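Assembly chaperone of ribosomal protein L4 (Acl4) (Chaetomium thermophilum, PDB 5TQB) probably acts as a dedicated assembly chaperone that binds newly made ribosomal protein L4 in a tetratricopeptide-type helical scaffold. Local coordinates at residues L303-C306 / L307-F310; A151-E154 / V155-D159; A192-R195 / I196-R200. One frame throughout, in Å; residues are numbered along the deposited sequence.

Contact 1 (L303-C306 / L307-F310). With EDO (1,2-ethanediol), chain G.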
loop_
_atom_site.group_PDB
_atom_site.type_symbol
_atom_site.label_atom_id
_atom_site.label_comp_id
_atom_site.label_asym_id
_atom_site.label_seq_id
_atom_site.Cartn_x
_atom_site.Cartn_y
_atom_site.Cartn_z
ATOM N N LEU B 303 -16.999 -11.617 3.867
ATOM C CA LEU B 303 -16.629 -12.504 4.964
ATOM C C LEU B 303 -16.407 -13.932 4.480
ATOM O O LEU B 303 -15.527 -14.630 4.978
ATOM C CB LEU B 303 -17.695 -12.472 6.059
ATOM C CG LEU B 303 -17.836 -11.152 6.822
ATOM C CD1 LEU B 303 -19.058 -11.202 7.724
ATOM C CD2 LEU B 303 -16.586 -10.842 7.634
ATOM N N ARG B 304 -17.218 -14.370 3.524
ATOM C CA ARG B 304 -17.005 -15.666 2.893
ATOM C C ARG B 304 -15.617 -15.669 2.270
ATOM O O ARG B 304 -14.841 -16.607 2.454
ATOM C CB ARG B 304 -18.069 -15.931 1.826
ATOM C CG ARG B 304 -19.451 -16.248 2.393
ATOM C CD ARG B 304 -19.719 -17.744 2.439
ATOM N NE ARG B 304 -20.966 -18.057 3.133
ATOM C CZ ARG B 304 -22.178 -17.979 2.585
ATOM N NH1 ARG B 304 -22.328 -17.588 1.325
ATOM N NH2 ARG B 304 -23.247 -18.286 3.305
ATOM N N GLN B 305 -15.303 -14.594 1.558
ATOM C CA GLN B 305 -14.026 -14.477 0.871
ATOM C C GLN B 305 -12.883 -14.385 1.874
ATOM O O GLN B 305 -11.773 -14.841 1.603
ATOM C CB GLN B 305 -14.027 -13.253 -0.040
ATOM C CG GLN B 305 -12.787 -13.130 -0.917
ATOM C CD GLN B 305 -12.639 -14.288 -1.886
ATOM O OE1 GLN B 305 -13.621 -14.924 -2.272
ATOM N NE2 GLN B 305 -11.406 -14.567 -2.284
ATOM N N CYS B 306 -13.158 -13.797 3.035
ATOM C CA CYS B 306 -12.160 -13.722 4.091
ATOM C C CYS B 306 -11.767 -15.126 4.535
ATOM O O CYS B 306 -10.584 -15.458 4.576
ATOM C CB CYS B 306 -12.685 -12.916 5.280
ATOM S SG CYS B 306 -11.672 -13.044 6.770
ATOM N N LEU B 307 -12.759 -15.955 4.845
ATOM C CA LEU B 307 -12.497 -17.321 5.296
ATOM C C LEU B 307 -11.846 -18.151 4.199
ATOM O O LEU B 307 -11.054 -19.049 4.475
ATOM C CB LEU B 307 -13.786 -18.020 5.749
ATOM C CG LEU B 307 -14.322 -17.819 7.175
ATOM C CD1 LEU B 307 -13.211 -17.828 8.227
ATOM C CD2 LEU B 307 -15.124 -16.540 7.270
ATOM N N LYS B 308 -12.199 -17.866 2.952
ATOM C CA LYS B 308 -11.629 -18.584 1.828
ATOM C C LYS B 308 -10.119 -18.335 1.790
ATOM O O LYS B 308 -9.328 -19.275 1.847
ATOM C CB LYS B 308 -12.293 -18.131 0.533
ATOM C CG LYS B 308 -11.832 -18.888 -0.700
ATOM C CD LYS B 308 -12.547 -18.391 -1.943
ATOM C CE LYS B 308 -12.179 -19.213 -3.161
ATOM N NZ LYS B 308 -12.892 -18.729 -4.371
ATOM N N VAL B 309 -9.731 -17.063 1.720
ATOM C CA VAL B 309 -8.319 -16.671 1.730
ATOM C C VAL B 309 -7.642 -17.089 3.034
ATOM O O VAL B 309 -6.445 -17.371 3.054
ATOM C CB VAL B 309 -8.168 -15.143 1.558
ATOM C CG1 VAL B 309 -6.710 -14.716 1.645
ATOM C CG2 VAL B 309 -8.769 -14.693 0.232
ATOM N N PHE B 310 -8.415 -17.117 4.121
ATOM C CA PHE B 310 -7.923 -17.549 5.425
ATOM C C PHE B 310 -7.371 -18.974 5.324
ATOM O O PHE B 310 -6.243 -19.245 5.742
ATOM C CB PHE B 310 -9.067 -17.486 6.447
ATOM C CG PHE B 310 -8.640 -17.671 7.873
ATOM C CD1 PHE B 310 -8.229 -18.908 8.339
ATOM C CD2 PHE B 310 -8.692 -16.609 8.759
ATOM C CE1 PHE B 310 -7.853 -19.076 9.655
ATOM C CE2 PHE B 310 -8.319 -16.768 10.075
ATOM C CZ PHE B 310 -7.899 -18.004 10.528
HETATM C C1 EDO G . -10.831 -12.271 -5.091
HETATM O O1 EDO G . -10.537 -10.894 -5.190
HETATM C C2 EDO G . -9.567 -13.047 -4.781
HETATM O O2 EDO G . -9.196 -12.842 -3.434
#
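Two successive turns in the C-terminal half of helix 291-313, one of the C-terminal helices of this all-helical TPR-type scaffold, pair residues three and four apart, as Gln305 with Lys308 and Val309. The backbone is regular alpha-helix: the amides of Leu307, Lys308, Val309 and Phe310 each reach the carbonyl four residues back. The bond from Val309 N to Gln305 O is almost straight, 177° at the hydrogen, whereas Phe310 N meets Cys306 O at a more bent 142°.

Several side chains face two neighbouring helices, while Arg304 and Lys308 are exposed. Leu307 packs on Ala324 and Leu303 on Leu327 and Ile328, so this flank leans on helix 318-333. Within the helix, the CD2 branch of Leu307 folds back over the carbonyl oxygen of Leu303. Cys306 and Phe310 turn to Val262 of helix 262-281, and the Phe310 ring also meets Tyr315 edge-to-face.

Gln305 shows how one bent chain can serve two neighbours. Its CG stands anti to the backbone N (chi1 -174°), and the bend at chi2 brings the amide alongside the following turn. There OE1 lies 3.6 Å from CD of Lys308, whose straight chain passes obliquely across the amide with its ammonium end leading away. The other end of the amide, NE2, rests 3.6 Å from the CG2 branch of Val309. That same nitrogen donates a weak, strongly bent hydrogen bond to a 1,2-ethanediol molecule, probably from the crystallisation liquor, with NE2 3.0 Å from its O2.

Contact 2 (A151-E154 / V155-D159)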
loop_
_atom_site.group_PDB
_atom_site.type_symbol
_atom_site.label_atom_id
_atom_site.label_comp_id
_atom_site.label_asym_id
_atom_site.label_seq_id
_atom_site.Cartn_x
_atom_site.Cartn_y
_atom_site.Cartn_z
ATOM N N ALA B 151 4.539 6.921 16.272
ATOM C CA ALA B 151 4.889 5.573 16.693
ATOM C C ALA B 151 4.974 5.500 18.218
ATOM O O ALA B 151 4.564 4.510 18.818
ATOM C CB ALA B 151 6.189 5.132 16.066
ATOM N N VAL B 152 5.498 6.554 18.836
ATOM C CA VAL B 152 5.620 6.612 20.292
ATOM C C VAL B 152 4.245 6.746 20.953
ATOM O O VAL B 152 3.983 6.127 21.984
ATOM C CB VAL B 152 6.543 7.772 20.728
ATOM C CG1 VAL B 152 6.608 7.881 22.247
ATOM C CG2 VAL B 152 7.937 7.561 20.169
ATOM N N VAL B 153 3.374 7.552 20.353
ATOM C CA VAL B 153 1.993 7.676 20.809
ATOM C C VAL B 153 1.350 6.300 20.958
ATOM O O VAL B 153 0.702 6.015 21.967
ATOM C CB VAL B 153 1.149 8.540 19.833
ATOM C CG1 VAL B 153 -0.346 8.417 20.133
ATOM C CG2 VAL B 153 1.579 10.004 19.901
ATOM N N GLU B 154 1.548 5.450 19.955
ATOM C CA GLU B 154 0.908 4.139 19.910
ATOM C C GLU B 154 1.490 3.171 20.947
ATOM O O GLU B 154 0.798 2.258 21.406
ATOM C CB GLU B 154 0.998 3.556 18.493
ATOM C CG GLU B 154 0.141 4.312 17.470
ATOM C CD GLU B 154 0.607 4.128 16.017
ATOM O OE1 GLU B 154 1.418 3.213 15.746
ATOM O OE2 GLU B 154 0.158 4.909 15.144
ATOM N N VAL B 155 2.751 3.366 21.325
ATOM C CA VAL B 155 3.334 2.576 22.410
ATOM C C VAL B 155 2.663 2.947 23.735
ATOM O O VAL B 155 2.385 2.078 24.567
ATOM C CB VAL B 155 4.860 2.786 22.533
ATOM C CG1 VAL B 155 5.426 1.956 23.670
ATOM C CG2 VAL B 155 5.562 2.419 21.234
ATOM N N TYR B 156 2.400 4.238 23.926
ATOM C CA TYR B 156 1.799 4.710 25.169
ATOM C C TYR B 156 0.317 4.366 25.270
ATOM O O TYR B 156 -0.271 4.464 26.347
ATOM C CB TYR B 156 2.012 6.217 25.347
ATOM C CG TYR B 156 3.348 6.549 25.968
ATOM C CD1 TYR B 156 3.595 6.290 27.313
ATOM C CD2 TYR B 156 4.364 7.107 25.215
ATOM C CE1 TYR B 156 4.815 6.582 27.883
ATOM C CE2 TYR B 156 5.589 7.405 25.776
ATOM C CZ TYR B 156 5.812 7.139 27.105
ATOM O OH TYR B 156 7.038 7.442 27.654
HETATM N N MSE B 157 -0.280 3.958 24.152
HETATM C CA MSE B 157 -1.677 3.537 24.143
HETATM C C MSE B 157 -1.781 2.018 24.062
HETATM O O MSE B 157 -2.878 1.472 23.949
HETATM C CB MSE B 157 -2.426 4.184 22.983
HETATM C CG MSE B 157 -2.468 5.699 23.056
HETATM SE SE MSE B 157 -3.467 6.490 21.587
HETATM C CE MSE B 157 -5.251 5.943 22.132
ATOM N N THR B 158 -0.632 1.348 24.116
ATOM C CA THR B 158 -0.583 -0.103 24.234
ATOM C C THR B 158 0.366 -0.518 25.364
ATOM O O THR B 158 -0.050 -0.594 26.523
ATOM C CB THR B 158 -0.189 -0.783 22.905
ATOM O OG1 THR B 158 1.020 -0.205 22.383
ATOM C CG2 THR B 158 -1.322 -0.636 21.879
ATOM N N ASP B 159 1.633 -0.765 25.028
ATOM C CA ASP B 159 2.615 -1.289 25.986
ATOM C C ASP B 159 2.671 -0.502 27.308
ATOM O O ASP B 159 2.720 -1.092 28.390
ATOM C CB ASP B 159 4.014 -1.289 25.364
ATOM C CG ASP B 159 4.098 -2.093 24.067
ATOM O OD1 ASP B 159 5.212 -2.165 23.500
ATOM O OD2 ASP B 159 3.070 -2.651 23.615
#
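Val152 and Tyr156 lie side by side on one flank of the last turns of helix 131-156, and Val153 and Met157, a selenomethionine, repeat the pairing one residue on. Both contacts are apolar. The CG1 branch of Val152 comes to 3.7 Å from CE2 of Tyr156, on the side of the ring that also carries CD2. In the second pair CG1 of Val153 is 3.9 Å from SE of Met157, and the bend at chi3 (71°) turns the terminal methyl away from the valine, toward Asn193 and Ser197 of helix 185-197. Val153 itself packs on Cys170 and Leu173 of helix 166-180, while Val152 touches Phe106 and Val103 of helix 100-125, so the two pairs are buried between neighbouring helices.

The backbone bonds record a helix coming to its end. Tyr156 N still reaches Val152 O at 3.1 Å with an angle of 154°, but the amide of Met157 makes just weak bonds, to Val153 O and Glu154 O. Thr158 then bonds twice: its N to Val155 O, and its hydroxyl to the carbonyl of Glu154, OG1 to O 2.7 Å. With chi1 at 52°, OG1 sits between the backbone N and the carbonyl carbon, facing back toward the last turn.

The buried carboxylates of Glu154 and Asp159 meet the chain of another protein. Each pairs with a basic side chain of that chain in a salt bridge and with its backbone in a hydrogen bond; Asp159 OD1 also accepts from Gly99 N. A helix end and following loop, apolar toward neighbouring helices and acidic toward a partner's basic side chain, are consistent with the ligand-binding surface of a TPR-like chaperone.

Contact 3 (A192-R195 / I196-R200)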
loop_
_atom_site.group_PDB
_atom_site.type_symbol
_atom_site.label_atom_id
_atom_site.label_comp_id
_atom_site.label_asym_id
_atom_site.label_seq_id
_atom_site.Cartn_x
_atom_site.Cartn_y
_atom_site.Cartn_z
ATOM N N ALA B 192 -6.687 11.516 15.836
ATOM C CA ALA B 192 -7.984 10.871 16.006
ATOM C C ALA B 192 -7.887 9.703 16.983
ATOM O O ALA B 192 -8.762 9.519 17.832
ATOM C CB ALA B 192 -8.512 10.394 14.668
ATOM N N ASN B 193 -6.814 8.925 16.850
ATOM C CA ASN B 193 -6.567 7.781 17.715
ATOM C C ASN B 193 -6.637 8.205 19.170
ATOM O O ASN B 193 -7.358 7.604 19.965
ATOM C CB ASN B 193 -5.194 7.181 17.418
ATOM C CG ASN B 193 -5.178 5.668 17.521
ATOM O OD1 ASN B 193 -5.942 5.076 18.281
ATOM N ND2 ASN B 193 -4.307 5.034 16.746
ATOM N N VAL B 194 -5.901 9.261 19.501
ATOM C CA VAL B 194 -5.899 9.825 20.853
ATOM C C VAL B 194 -7.295 10.281 21.275
ATOM O O VAL B 194 -7.781 9.907 22.341
ATOM C CB VAL B 194 -4.919 11.021 20.957
ATOM C CG1 VAL B 194 -5.010 11.693 22.325
ATOM C CG2 VAL B 194 -3.489 10.564 20.687
ATOM N N ARG B 195 -7.927 11.091 20.432
ATOM C CA ARG B 195 -9.253 11.637 20.710
ATOM C C ARG B 195 -10.278 10.555 21.078
ATOM O O ARG B 195 -11.022 10.709 22.054
ATOM C CB ARG B 195 -9.744 12.441 19.504
ATOM C CG ARG B 195 -8.963 13.728 19.261
ATOM C CD ARG B 195 -9.341 14.809 20.259
ATOM N NE ARG B 195 -8.590 16.045 20.044
ATOM C CZ ARG B 195 -7.389 16.294 20.557
ATOM N NH1 ARG B 195 -6.780 15.396 21.319
ATOM N NH2 ARG B 195 -6.790 17.448 20.305
ATOM N N ILE B 196 -10.303 9.470 20.305
ATOM C CA ILE B 196 -11.207 8.348 20.557
ATOM C C ILE B 196 -11.055 7.855 21.990
ATOM O O ILE B 196 -12.040 7.690 22.713
ATOM C CB ILE B 196 -10.933 7.171 19.591
ATOM C CG1 ILE B 196 -11.297 7.557 18.156
ATOM C CG2 ILE B 196 -11.738 5.936 19.989
ATOM C CD1 ILE B 196 -10.726 6.619 17.084
ATOM N N SER B 197 -9.813 7.621 22.396
ATOM C CA SER B 197 -9.536 7.161 23.746
ATOM C C SER B 197 -9.746 8.256 24.794
ATOM O O SER B 197 -9.688 7.986 25.993
ATOM C CB SER B 197 -8.118 6.604 23.834
ATOM O OG SER B 197 -8.081 5.281 23.331
ATOM N N GLN B 198 -9.988 9.483 24.341
ATOM C CA GLN B 198 -10.322 10.584 25.241
ATOM C C GLN B 198 -11.825 10.822 25.271
ATOM O O GLN B 198 -12.287 11.813 25.831
ATOM C CB GLN B 198 -9.621 11.866 24.803
ATOM C CG GLN B 198 -8.124 11.859 25.008
ATOM C CD GLN B 198 -7.477 13.120 24.483
ATOM O OE1 GLN B 198 -7.838 13.615 23.414
ATOM N NE2 GLN B 198 -6.529 13.657 25.238
ATOM N N GLU B 199 -12.581 9.915 24.657
ATOM C CA GLU B 199 -14.032 10.036 24.576
ATOM C C GLU B 199 -14.434 11.325 23.860
ATOM O O GLU B 199 -15.490 11.899 24.140
ATOM C CB GLU B 199 -14.657 9.982 25.975
ATOM C CG GLU B 199 -14.163 8.814 26.818
ATOM C CD GLU B 199 -14.683 8.845 28.245
ATOM O OE1 GLU B 199 -15.598 9.647 28.536
ATOM O OE2 GLU B 199 -14.173 8.065 29.079
ATOM N N ARG B 200 -13.578 11.778 22.946
ATOM C CA ARG B 200 -13.873 12.933 22.101
ATOM C C ARG B 200 -14.141 12.474 20.675
ATOM O O ARG B 200 -13.282 12.591 19.796
ATOM C CB ARG B 200 -12.711 13.922 22.110
ATOM C CG ARG B 200 -12.540 14.679 23.424
ATOM C CD ARG B 200 -11.846 16.007 23.197
ATOM N NE ARG B 200 -10.549 16.079 23.857
ATOM C CZ ARG B 200 -9.640 17.016 23.607
ATOM N NH1 ARG B 200 -9.883 17.958 22.706
ATOM N NH2 ARG B 200 -8.482 17.009 24.254
#
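Arg195 and Arg200 lay their guanidinium groups flat on one another, centres 3.9 Å apart and planes at 12°, with NH1 of Arg200 over a face of Arg195, displaced toward its rim. Such a pairing of like charges is eased, probably, by nearby carboxylates: Glu171 takes a salt bridge from Arg195 NH1, and Glu203 one from Arg200 NH1. Gln198, its NE2 hydrogen-bonded to Glu167 and Glu171, may steady Arg195. Its OE1 accepts from Arg195 NH1 at 2.9 Å, in the amide plane and on a lone pair, and its CD rests 3.6 Å from CG1 of Val194.

This polar side is only partly buried, and Glu199 beside it is exposed. By contrast, Ile196 is buried against Leu237 and Ala204, and its own CG1 comes back to 3.2 Å from Ala192 O. Asn193 and Ser197 are buried as well, each hydrogen-bonded to a basic side chain of the chain of another protein.

At the helix end, Arg195 O takes two amides from opposite faces of its plane, Gln198 N at 2.8 Å and Arg200 N at 2.9 Å. With Glu199 N bonded to Ile196 O and Glu199 at positive phi, this is a Schellman motif.

In the fold
Read from the N terminus, the three contacts come in series, none nesting within or crossing another, and each joins consecutive turns instead of closing a long loop. Contact 2 ends helix 131-156, contact 3 ends helix 185-197, and contact 1 lies within helix 291-313. The first two illustrate how neighbouring helix ends can pack together: their centres are about 13 Å apart, they touch through Met157 and Val153 of contact 2 and Asn193, Val194 and Ser197 of contact 3, and both reach the chain of another protein. Contact 1, its centre about 31 Å from either, joins helices 262-281 and 318-333 in the C-terminal part, where no other protein chain touches it.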